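Local structure of WGR domain-containing protein (Bacteroides fragilis, 2RA8) at residues A[12-16]-A[28-34]; A[186-192]-A[211-217]; A[266-270]-A[294-299]. The protein is of unknown function but joins a WGR domain to a leucine-rich-repeat-like domain, a make-up consistent with binding to other macromolecules. All coordinates share one frame; numbering follows the deposited sequence.

Interaction 1 of 3, residues A[12-16]-A[28-34]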
loop_
_atom_site.group_PDB
_atom_site.type_symbol
_atom_site.label_atom_id
_atom_site.label_comp_id
_atom_site.label_asym_id
_atom_site.label_seq_id
_atom_site.Cartn_x
_atom_site.Cartn_y
_atom_site.Cartn_z
ATOM N N SER A 12 -3.388 -10.479 -10.140
ATOM C CA SER A 12 -4.836 -10.475 -10.366
ATOM C C SER A 12 -5.293 -11.346 -11.497
ATOM O O SER A 12 -4.725 -11.327 -12.585
ATOM C CB SER A 12 -5.333 -9.053 -10.646
ATOM O OG SER A 12 -5.054 -8.195 -9.555
ATOM N N GLN A 13 -6.346 -12.108 -11.242
ATOM C CA GLN A 13 -6.943 -12.994 -12.234
ATOM C C GLN A 13 -8.422 -12.792 -11.983
ATOM O O GLN A 13 -9.063 -13.581 -11.293
ATOM C CB GLN A 13 -6.537 -14.448 -11.958
ATOM C CG GLN A 13 -5.027 -14.703 -12.076
ATOM C CD GLN A 13 -4.553 -14.730 -13.529
ATOM O OE1 GLN A 13 -3.553 -14.099 -13.888
ATOM N NE2 GLN A 13 -5.272 -15.469 -14.367
ATOM N N LYS A 14 -8.970 -11.711 -12.523
ATOM C CA LYS A 14 -10.370 -11.415 -12.290
ATOM C C LYS A 14 -11.168 -10.859 -13.438
ATOM O O LYS A 14 -10.619 -10.503 -14.486
ATOM C CB LYS A 14 -10.494 -10.480 -11.074
ATOM C CG LYS A 14 -9.406 -9.440 -10.955
ATOM C CD LYS A 14 -9.522 -8.683 -9.626
ATOM C CE LYS A 14 -8.329 -7.771 -9.383
ATOM N NZ LYS A 14 -8.176 -6.757 -10.460
ATOM N N PHE A 15 -12.487 -10.815 -13.236
ATOM C CA PHE A 15 -13.431 -10.297 -14.221
ATOM C C PHE A 15 -14.306 -9.249 -13.593
ATOM O O PHE A 15 -14.484 -9.199 -12.368
ATOM C CB PHE A 15 -14.344 -11.406 -14.786
ATOM C CG PHE A 15 -15.373 -11.904 -13.805
ATOM C CD1 PHE A 15 -15.021 -12.800 -12.801
ATOM C CD2 PHE A 15 -16.683 -11.439 -13.856
ATOM C CE1 PHE A 15 -15.957 -13.221 -11.859
ATOM C CE2 PHE A 15 -17.626 -11.858 -12.914
ATOM C CZ PHE A 15 -17.257 -12.750 -11.915
ATOM N N TRP A 16 -14.879 -8.416 -14.453
ATOM C CA TRP A 16 -15.762 -7.341 -14.043
ATOM C C TRP A 16 -16.750 -7.198 -15.171
ATOM O O TRP A 16 -16.351 -7.062 -16.329
ATOM C CB TRP A 16 -14.954 -6.043 -13.864
ATOM C CG TRP A 16 -15.753 -4.830 -13.471
ATOM C CD1 TRP A 16 -16.091 -4.438 -12.202
ATOM C CD2 TRP A 16 -16.298 -3.847 -14.359
ATOM N NE1 TRP A 16 -16.815 -3.265 -12.247
ATOM C CE2 TRP A 16 -16.955 -2.881 -13.552
ATOM C CE3 TRP A 16 -16.289 -3.685 -15.751
ATOM C CZ2 TRP A 16 -17.603 -1.769 -14.102
ATOM C CZ3 TRP A 16 -16.936 -2.572 -16.300
ATOM C CH2 TRP A 16 -17.584 -1.627 -15.468
ATOM N N ASN A 28 -20.977 -7.022 -11.649
ATOM C CA ASN A 28 -20.658 -8.357 -11.158
ATOM C C ASN A 28 -19.153 -8.484 -11.265
ATOM O O ASN A 28 -18.589 -8.324 -12.353
ATOM C CB ASN A 28 -21.349 -9.408 -12.037
ATOM C CG ASN A 28 -21.080 -10.832 -11.580
ATOM O OD1 ASN A 28 -21.120 -11.769 -12.382
ATOM N ND2 ASN A 28 -20.824 -11.008 -10.290
ATOM N N TYR A 29 -18.489 -8.764 -10.145
ATOM C CA TYR A 29 -17.036 -8.887 -10.135
ATOM C C TYR A 29 -16.511 -9.949 -9.222
ATOM O O TYR A 29 -17.101 -10.230 -8.181
ATOM C CB TYR A 29 -16.385 -7.558 -9.733
ATOM C CG TYR A 29 -16.638 -7.145 -8.298
ATOM C CD1 TYR A 29 -17.875 -6.641 -7.901
ATOM C CD2 TYR A 29 -15.641 -7.278 -7.332
ATOM C CE1 TYR A 29 -18.114 -6.278 -6.569
ATOM C CE2 TYR A 29 -15.866 -6.920 -5.999
ATOM C CZ TYR A 29 -17.103 -6.423 -5.630
ATOM O OH TYR A 29 -17.327 -6.069 -4.318
ATOM N N GLY A 30 -15.370 -10.524 -9.592
ATOM C CA GLY A 30 -14.764 -11.561 -8.776
ATOM C C GLY A 30 -13.585 -12.230 -9.459
ATOM O O GLY A 30 -13.156 -11.812 -10.539
ATOM N N LYS A 31 -13.056 -13.268 -8.819
ATOM C CA LYS A 31 -11.929 -14.017 -9.353
ATOM C C LYS A 31 -12.419 -14.857 -10.504
ATOM O O LYS A 31 -13.541 -15.375 -10.470
ATOM C CB LYS A 31 -11.342 -14.923 -8.260
ATOM C CG LYS A 31 -10.081 -15.683 -8.653
ATOM C CD LYS A 31 -9.590 -16.586 -7.525
ATOM C CE LYS A 31 -9.132 -15.790 -6.312
ATOM N NZ LYS A 31 -8.695 -16.686 -5.206
ATOM N N LEU A 32 -11.599 -14.994 -11.542
ATOM C CA LEU A 32 -11.995 -15.805 -12.688
ATOM C C LEU A 32 -12.371 -17.182 -12.214
ATOM O O LEU A 32 -11.697 -17.749 -11.356
ATOM C CB LEU A 32 -10.854 -15.928 -13.695
ATOM C CG LEU A 32 -10.409 -14.646 -14.420
ATOM C CD1 LEU A 32 -9.061 -14.873 -15.090
ATOM C CD2 LEU A 32 -11.442 -14.253 -15.452
ATOM N N GLY A 33 -13.452 -17.723 -12.773
ATOM C CA GLY A 33 -13.901 -19.052 -12.399
ATOM C C GLY A 33 -14.899 -19.091 -11.252
ATOM O O GLY A 33 -15.311 -20.171 -10.832
ATOM N N THR A 34 -15.289 -17.925 -10.741
ATOM C CA THR A 34 -16.247 -17.866 -9.641
ATOM C C THR A 34 -17.414 -16.981 -10.003
ATOM O O THR A 34 -17.335 -16.194 -10.942
ATOM C CB THR A 34 -15.601 -17.311 -8.351
ATOM O OG1 THR A 34 -15.299 -15.921 -8.524
ATOM C CG2 THR A 34 -14.313 -18.070 -8.022
#
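Phe15 has its CG set between the backbone N and the carbonyl carbon (chi1 72°), and this swings the ring off its own strand and over the backbone of Gly30. Gly30 N lies 3.6 Å above one face of the ring, toward its rim, and the absence of a side chain there probably helps the ring to settle. At the ring edge and in its plane come Asn28 OD1, 3.5 Å from Phe15 CE2, and the carbonyl O of Lys31. Asn28 CG stands anti to its own N (chi1 -179°), which carries the amide beside the ring, the two planes 77° apart; Asn28 ND2 hydrogen-bonds the carbonyl O atoms of Gln37 and Asp35, which hold the amide in place.

The strands 13-16 and 28-31 run antiparallel. Phe15 and Gly30 form a hydrogen-bonded pair: Phe15 N meets Gly30 O at 3.0 Å, and Gly30 N returns a bond to Phe15 O. The next bond, Leu32 N to Gln13 O at 2.9 Å, already belongs to the exit of the strand, where Lys31 to Thr34 make a type II turn. Lys31 O takes both Thr34 N and Thr34 OG1, the hydroxyl at 2.7 Å on a lone pair. On the other face Trp16 CD1 packs 4.0 Å from Tyr29 CB.

This hairpin is the middle of the antiparallel sheet of the WGR domain, with strand 3-8 beside 13-21 and strand 37-42 beside 24-31. Helix 46-62 covers Trp16 through Leu56 and Ile57, and Tyr29 OH bonds Glu153 O of the second subunit.

Interaction 2 of 3, residues A[186-192]-A[211-217]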
loop_
_atom_site.group_PDB
_atom_site.type_symbol
_atom_site.label_atom_id
_atom_site.label_comp_id
_atom_site.label_asym_id
_atom_site.label_seq_id
_atom_site.Cartn_x
_atom_site.Cartn_y
_atom_site.Cartn_z
ATOM N N SER A 186 22.378 -13.617 -10.476
ATOM C CA SER A 186 22.973 -13.721 -11.804
ATOM C C SER A 186 21.935 -14.346 -12.698
ATOM O O SER A 186 21.076 -15.083 -12.222
ATOM C CB SER A 186 24.234 -14.589 -11.785
ATOM O OG SER A 186 24.865 -14.560 -13.056
ATOM N N ILE A 187 21.989 -14.038 -13.991
ATOM C CA ILE A 187 21.040 -14.593 -14.950
ATOM C C ILE A 187 21.788 -15.125 -16.144
ATOM O O ILE A 187 21.189 -15.535 -17.138
ATOM C CB ILE A 187 20.013 -13.542 -15.428
ATOM C CG1 ILE A 187 20.730 -12.364 -16.086
ATOM C CG2 ILE A 187 19.157 -13.087 -14.251
ATOM C CD1 ILE A 187 19.794 -11.383 -16.753
ATOM N N GLY A 188 23.115 -15.103 -16.042
ATOM C CA GLY A 188 23.962 -15.610 -17.102
ATOM C C GLY A 188 24.164 -14.688 -18.285
ATOM O O GLY A 188 23.662 -13.557 -18.320
ATOM N N LYS A 189 24.923 -15.189 -19.255
ATOM C CA LYS A 189 25.220 -14.468 -20.480
ATOM C C LYS A 189 24.936 -15.437 -21.599
ATOM O O LYS A 189 25.835 -16.101 -22.106
ATOM C CB LYS A 189 26.693 -14.042 -20.500
ATOM C CG LYS A 189 27.066 -13.155 -19.324
ATOM C CD LYS A 189 28.513 -12.715 -19.348
ATOM C CE LYS A 189 28.863 -11.994 -18.054
ATOM N NZ LYS A 189 30.271 -11.506 -18.047
ATOM N N LYS A 190 23.664 -15.532 -21.969
ATOM C CA LYS A 190 23.237 -16.450 -23.014
ATOM C C LYS A 190 22.217 -15.804 -23.894
ATOM O O LYS A 190 21.631 -14.773 -23.545
ATOM C CB LYS A 190 22.621 -17.711 -22.390
ATOM C CG LYS A 190 23.561 -18.463 -21.455
ATOM C CD LYS A 190 22.841 -19.536 -20.647
ATOM C CE LYS A 190 23.847 -20.330 -19.814
ATOM N NZ LYS A 190 23.222 -21.307 -18.881
ATOM N N PRO A 191 22.011 -16.364 -25.092
ATOM C CA PRO A 191 20.999 -15.718 -25.919
ATOM C C PRO A 191 19.653 -16.144 -25.387
ATOM O O PRO A 191 19.438 -17.321 -25.089
ATOM C CB PRO A 191 21.301 -16.250 -27.320
ATOM C CG PRO A 191 21.972 -17.571 -27.063
ATOM C CD PRO A 191 22.844 -17.290 -25.879
ATOM N N ARG A 192 18.751 -15.184 -25.218
ATOM C CA ARG A 192 17.416 -15.488 -24.720
ATOM C C ARG A 192 16.395 -14.764 -25.529
ATOM O O ARG A 192 15.778 -13.801 -25.073
ATOM C CB ARG A 192 17.283 -15.096 -23.249
ATOM C CG ARG A 192 18.200 -15.883 -22.335
ATOM C CD ARG A 192 17.906 -15.543 -20.893
ATOM N NE ARG A 192 18.940 -16.023 -19.991
ATOM C CZ ARG A 192 19.174 -17.300 -19.724
ATOM N NH1 ARG A 192 20.144 -17.626 -18.880
ATOM N NH2 ARG A 192 18.437 -18.247 -20.294
ATOM N N GLU A 211 26.162 -6.686 -16.412
ATOM C CA GLU A 211 27.046 -7.404 -17.325
ATOM C C GLU A 211 26.393 -8.650 -17.869
ATOM O O GLU A 211 26.653 -9.051 -19.007
ATOM C CB GLU A 211 28.367 -7.743 -16.629
ATOM C CG GLU A 211 29.174 -6.497 -16.275
ATOM C CD GLU A 211 30.548 -6.811 -15.723
ATOM O OE1 GLU A 211 31.407 -7.280 -16.501
ATOM O OE2 GLU A 211 30.766 -6.591 -14.511
ATOM N N ASP A 212 25.545 -9.281 -17.064
ATOM C CA ASP A 212 24.825 -10.456 -17.535
ATOM C C ASP A 212 23.917 -10.026 -18.664
ATOM O O ASP A 212 23.836 -10.689 -19.698
ATOM C CB ASP A 212 23.991 -11.090 -16.418
ATOM C CG ASP A 212 24.838 -11.870 -15.430
ATOM O OD1 ASP A 212 25.951 -12.299 -15.810
ATOM O OD2 ASP A 212 24.388 -12.069 -14.277
ATOM N N ILE A 213 23.246 -8.896 -18.488
ATOM C CA ILE A 213 22.354 -8.391 -19.525
ATOM C C ILE A 213 23.130 -8.050 -20.780
ATOM O O ILE A 213 22.778 -8.492 -21.874
ATOM C CB ILE A 213 21.590 -7.153 -19.026
ATOM C CG1 ILE A 213 20.797 -7.528 -17.772
ATOM C CG2 ILE A 213 20.665 -6.636 -20.108
ATOM C CD1 ILE A 213 20.212 -6.349 -17.033
ATOM N N LEU A 214 24.210 -7.286 -20.629
ATOM C CA LEU A 214 25.036 -6.891 -21.768
ATOM C C LEU A 214 25.598 -8.106 -22.466
ATOM O O LEU A 214 25.779 -8.111 -23.688
ATOM C CB LEU A 214 26.203 -6.006 -21.310
ATOM C CG LEU A 214 25.929 -4.798 -20.415
ATOM C CD1 LEU A 214 27.195 -3.944 -20.324
ATOM C CD2 LEU A 214 24.794 -3.983 -20.976
ATOM N N GLY A 215 25.880 -9.144 -21.685
ATOM C CA GLY A 215 26.427 -10.367 -22.249
ATOM C C GLY A 215 25.386 -11.291 -22.851
ATOM O O GLY A 215 25.731 -12.297 -23.475
ATOM N N SER A 216 24.113 -10.962 -22.667
ATOM C CA SER A 216 23.033 -11.788 -23.196
ATOM C C SER A 216 22.472 -11.191 -24.445
ATOM O O SER A 216 22.617 -9.997 -24.698
ATOM C CB SER A 216 21.902 -11.910 -22.177
ATOM O OG SER A 216 22.370 -12.428 -20.947
ATOM N N ASP A 217 21.825 -12.027 -25.249
ATOM C CA ASP A 217 21.206 -11.555 -26.475
ATOM C C ASP A 217 19.719 -11.560 -26.233
ATOM O O ASP A 217 19.123 -12.605 -25.967
ATOM C CB ASP A 217 21.565 -12.471 -27.648
ATOM C CG ASP A 217 23.058 -12.493 -27.929
ATOM O OD1 ASP A 217 23.632 -11.412 -28.211
ATOM O OD2 ASP A 217 23.661 -13.585 -27.865
HETATM O O HOH W 1 20.705 -13.958 -19.313
HETATM O O HOH W 2 30.735 -10.299 -15.587
#
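Asp212 OD2 is gripped by two donors from the loop 186-192: Ser186 OG at 2.8 Å and Ile187 N at 3.1 Å. Both reach it from the same face of the carboxylate, the hydroxyl on the syn side and the amide from well above the plane. With its CG beside the backbone N (chi1 -76°), the aspartate reaches off the helix to the loop, and its CB lies 3.5 Å from Ile187 CG1. Further in, Ile187 CD1 meets Ile213 CG1.

At the C-terminal end of the helix the backbones take over. Asp217 N bonds Lys190 O at 3.2 Å and Arg192 N bonds Asp217 O at 2.7 Å, a single bridge around Pro191 and Asp217, and Pro191 CB packs against the Asp217 side chain. Lys189 runs back along the helix from Gly215 toward Glu211, its CB 3.6 Å from Gly215 O and its aliphatic chain crossing Asp212 at about a right angle; glycine at 215 leaves room for that chain.

A second shell fixes these groups. Ser216 OG turns back to Asp212 O, and water 1 ties Ser216 OG to Ile187 O and to Arg192 NE. The guanidinium also gives NH1 to Ile187 O, nearly in its own plane, while NH2 makes a salt bridge to Asp169 at the end of helix 165-169, which also pairs with Lys190 NZ.

The loop between parallel strands 176-180 and 197-201 is thus closed mainly by polar bonds onto helix 207-215, which follows the second strand. Two donors on one oxygen probably favour a charged Asp212, and Lys189, whose NZ is linked to Glu211 OE1 by water 2, weakly on the glutamate side, would add a modest long-range attraction.

Interaction 3 of 3, residues A[266-270]-A[294-299]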
loop_
_atom_site.group_PDB
_atom_site.type_symbol
_atom_site.label_atom_id
_atom_site.label_comp_id
_atom_site.label_asym_id
_atom_site.label_seq_id
_atom_site.Cartn_x
_atom_site.Cartn_y
_atom_site.Cartn_z
ATOM N N ASN A 266 18.869 12.438 -12.943
ATOM C CA ASN A 266 18.952 13.417 -14.021
ATOM C C ASN A 266 19.868 12.951 -15.119
ATOM O O ASN A 266 19.652 13.261 -16.294
ATOM C CB ASN A 266 19.458 14.781 -13.508
ATOM C CG ASN A 266 18.576 15.377 -12.416
ATOM O OD1 ASN A 266 17.349 15.200 -12.403
ATOM N ND2 ASN A 266 19.200 16.110 -11.502
ATOM N N VAL A 267 20.900 12.197 -14.746
ATOM C CA VAL A 267 21.862 11.704 -15.725
ATOM C C VAL A 267 21.184 10.784 -16.706
ATOM O O VAL A 267 21.503 10.788 -17.906
ATOM C CB VAL A 267 23.010 10.930 -15.048
ATOM C CG1 VAL A 267 24.144 10.728 -16.039
ATOM C CG2 VAL A 267 23.502 11.679 -13.819
ATOM N N VAL A 268 20.238 9.992 -16.199
ATOM C CA VAL A 268 19.493 9.042 -17.025
ATOM C C VAL A 268 18.767 9.765 -18.129
ATOM O O VAL A 268 18.643 9.257 -19.251
ATOM C CB VAL A 268 18.495 8.208 -16.151
ATOM C CG1 VAL A 268 17.705 7.228 -17.011
ATOM C CG2 VAL A 268 19.266 7.451 -15.070
ATOM N N VAL A 269 18.294 10.970 -17.834
ATOM C CA VAL A 269 17.602 11.759 -18.838
ATOM C C VAL A 269 18.556 12.039 -19.977
ATOM O O VAL A 269 18.186 11.960 -21.148
ATOM C CB VAL A 269 17.101 13.098 -18.251
ATOM C CG1 VAL A 269 16.403 13.919 -19.333
ATOM C CG2 VAL A 269 16.166 12.834 -17.085
ATOM N N GLU A 270 19.800 12.361 -19.635
ATOM C CA GLU A 270 20.813 12.648 -20.641
ATOM C C GLU A 270 21.049 11.430 -21.521
ATOM O O GLU A 270 21.135 11.537 -22.745
ATOM C CB GLU A 270 22.132 13.054 -19.965
ATOM C CG GLU A 270 23.201 13.516 -20.941
ATOM C CD GLU A 270 24.585 13.580 -20.314
ATOM O OE1 GLU A 270 24.737 14.272 -19.285
ATOM O OE2 GLU A 270 25.518 12.938 -20.856
ATOM N N GLU A 294 16.233 20.306 -12.957
ATOM C CA GLU A 294 17.287 20.410 -13.956
ATOM C C GLU A 294 17.253 19.202 -14.854
ATOM O O GLU A 294 17.774 19.225 -15.970
ATOM C CB GLU A 294 18.665 20.566 -13.295
ATOM C CG GLU A 294 18.901 19.702 -12.079
ATOM C CD GLU A 294 20.200 20.056 -11.375
ATOM O OE1 GLU A 294 20.479 19.472 -10.306
ATOM O OE2 GLU A 294 20.941 20.918 -11.893
ATOM N N GLY A 295 16.616 18.142 -14.372
ATOM C CA GLY A 295 16.491 16.939 -15.170
ATOM C C GLY A 295 15.363 17.132 -16.165
ATOM O O GLY A 295 15.523 16.878 -17.363
ATOM N N ALA A 296 14.215 17.588 -15.669
ATOM C CA ALA A 296 13.049 17.830 -16.518
ATOM C C ALA A 296 13.368 18.888 -17.539
ATOM O O ALA A 296 12.880 18.854 -18.670
ATOM C CB ALA A 296 11.871 18.273 -15.671
ATOM N N ARG A 297 14.193 19.842 -17.124
ATOM C CA ARG A 297 14.631 20.948 -17.967
ATOM C C ARG A 297 15.139 20.433 -19.299
ATOM O O ARG A 297 14.795 20.958 -20.366
ATOM C CB ARG A 297 15.765 21.697 -17.265
ATOM C CG ARG A 297 15.605 23.206 -17.140
ATOM C CD ARG A 297 15.631 23.907 -18.483
ATOM N NE ARG A 297 14.294 24.105 -19.037
ATOM C CZ ARG A 297 13.333 24.806 -18.438
ATOM N NH1 ARG A 297 13.557 25.372 -17.260
ATOM N NH2 ARG A 297 12.151 24.959 -19.024
ATOM N N LEU A 298 15.975 19.401 -19.238
ATOM C CA LEU A 298 16.549 18.820 -20.442
ATOM C C LEU A 298 15.473 18.386 -21.405
ATOM O O LEU A 298 15.579 18.613 -22.615
ATOM C CB LEU A 298 17.437 17.627 -20.084
ATOM C CG LEU A 298 18.546 17.853 -19.043
ATOM C CD1 LEU A 298 19.280 16.552 -18.832
ATOM C CD2 LEU A 298 19.512 18.932 -19.496
ATOM N N LEU A 299 14.424 17.764 -20.876
ATOM C CA LEU A 299 13.323 17.306 -21.710
ATOM C C LEU A 299 12.704 18.459 -22.435
ATOM O O LEU A 299 12.492 18.395 -23.649
ATOM C CB LEU A 299 12.247 16.627 -20.867
ATOM C CG LEU A 299 12.611 15.314 -20.186
ATOM C CD1 LEU A 299 11.528 14.964 -19.176
ATOM C CD2 LEU A 299 12.768 14.215 -21.229
#
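Asn266 lays its amide against the backbone of Gly295, OD1 coming to 3.4 Å from Gly295 CA. Its CG sits beside the backbone N, and the CB points at the other helix. Gly295, with no side chain, leaves the place that Asn266 OD1 takes, and this allows the two backbones to approach within 4.4 Å between the CA atoms of Asn266 and Gly295. The amide nitrogen ND2 faces the neighbouring Glu294, 3.7 Å from its CG; the carboxylate and amide planes stand 69° apart, and this is contact without a bond. ND2 is instead bonded to Thr292 OG1, just ahead of the second helix.

One turn on, Val269 fills the space between the helices. Its CG1, anti to the backbone N (chi1 179°), touches Gly295 O at 3.7 Å, Leu298 CB at 3.9 Å and Leu299 CD2 at 4.1 Å, so a single methyl meets a small patch of backbone and two leucines. Leu298 also leans its CD1 over Val269 CB and up to Asn266 O, slanting across the valine.

The axes of the two short segments lie 8.7 Å apart at an angle of 17°, and the helices run nearly parallel. This is how adjacent helices pack along the outside of a leucine-rich-repeat-like solenoid, here helices 265-274 and 293-300, with helix 321-330 continuing the row on the far side of Ala296.

Contact is therefore by van der Waals packing around a glycine, while the charges are paired away from this interface: Glu270 with Arg243, and Arg297 with Glu326, which ties on helix 321-330. Cohesion between the helices at this point probably comes from shape and apolar burial.

From the N terminus, interaction 1 comes first and closes the beta hairpin of strands 13-21 and 24-31 inside the WGR domain, 11 residues lying between its segments. Interaction 2 follows, closing an 18-residue loop that holds strand 197-201 and the start of helix 207-215; interaction 3 then closes a 23-residue loop containing strand 283-285. The three are in series, with none enclosing or crossing another. In the parallel-sheet part of the chain, interaction 2 ties a strand-to-strand loop to helix 207-215 and interaction 3 ties helix 265-274 to helix 293-300, their centres 29 Å apart. Interaction 1 lies on the opposite side of the chain's centre from both, 37 and 42 Å away between centres.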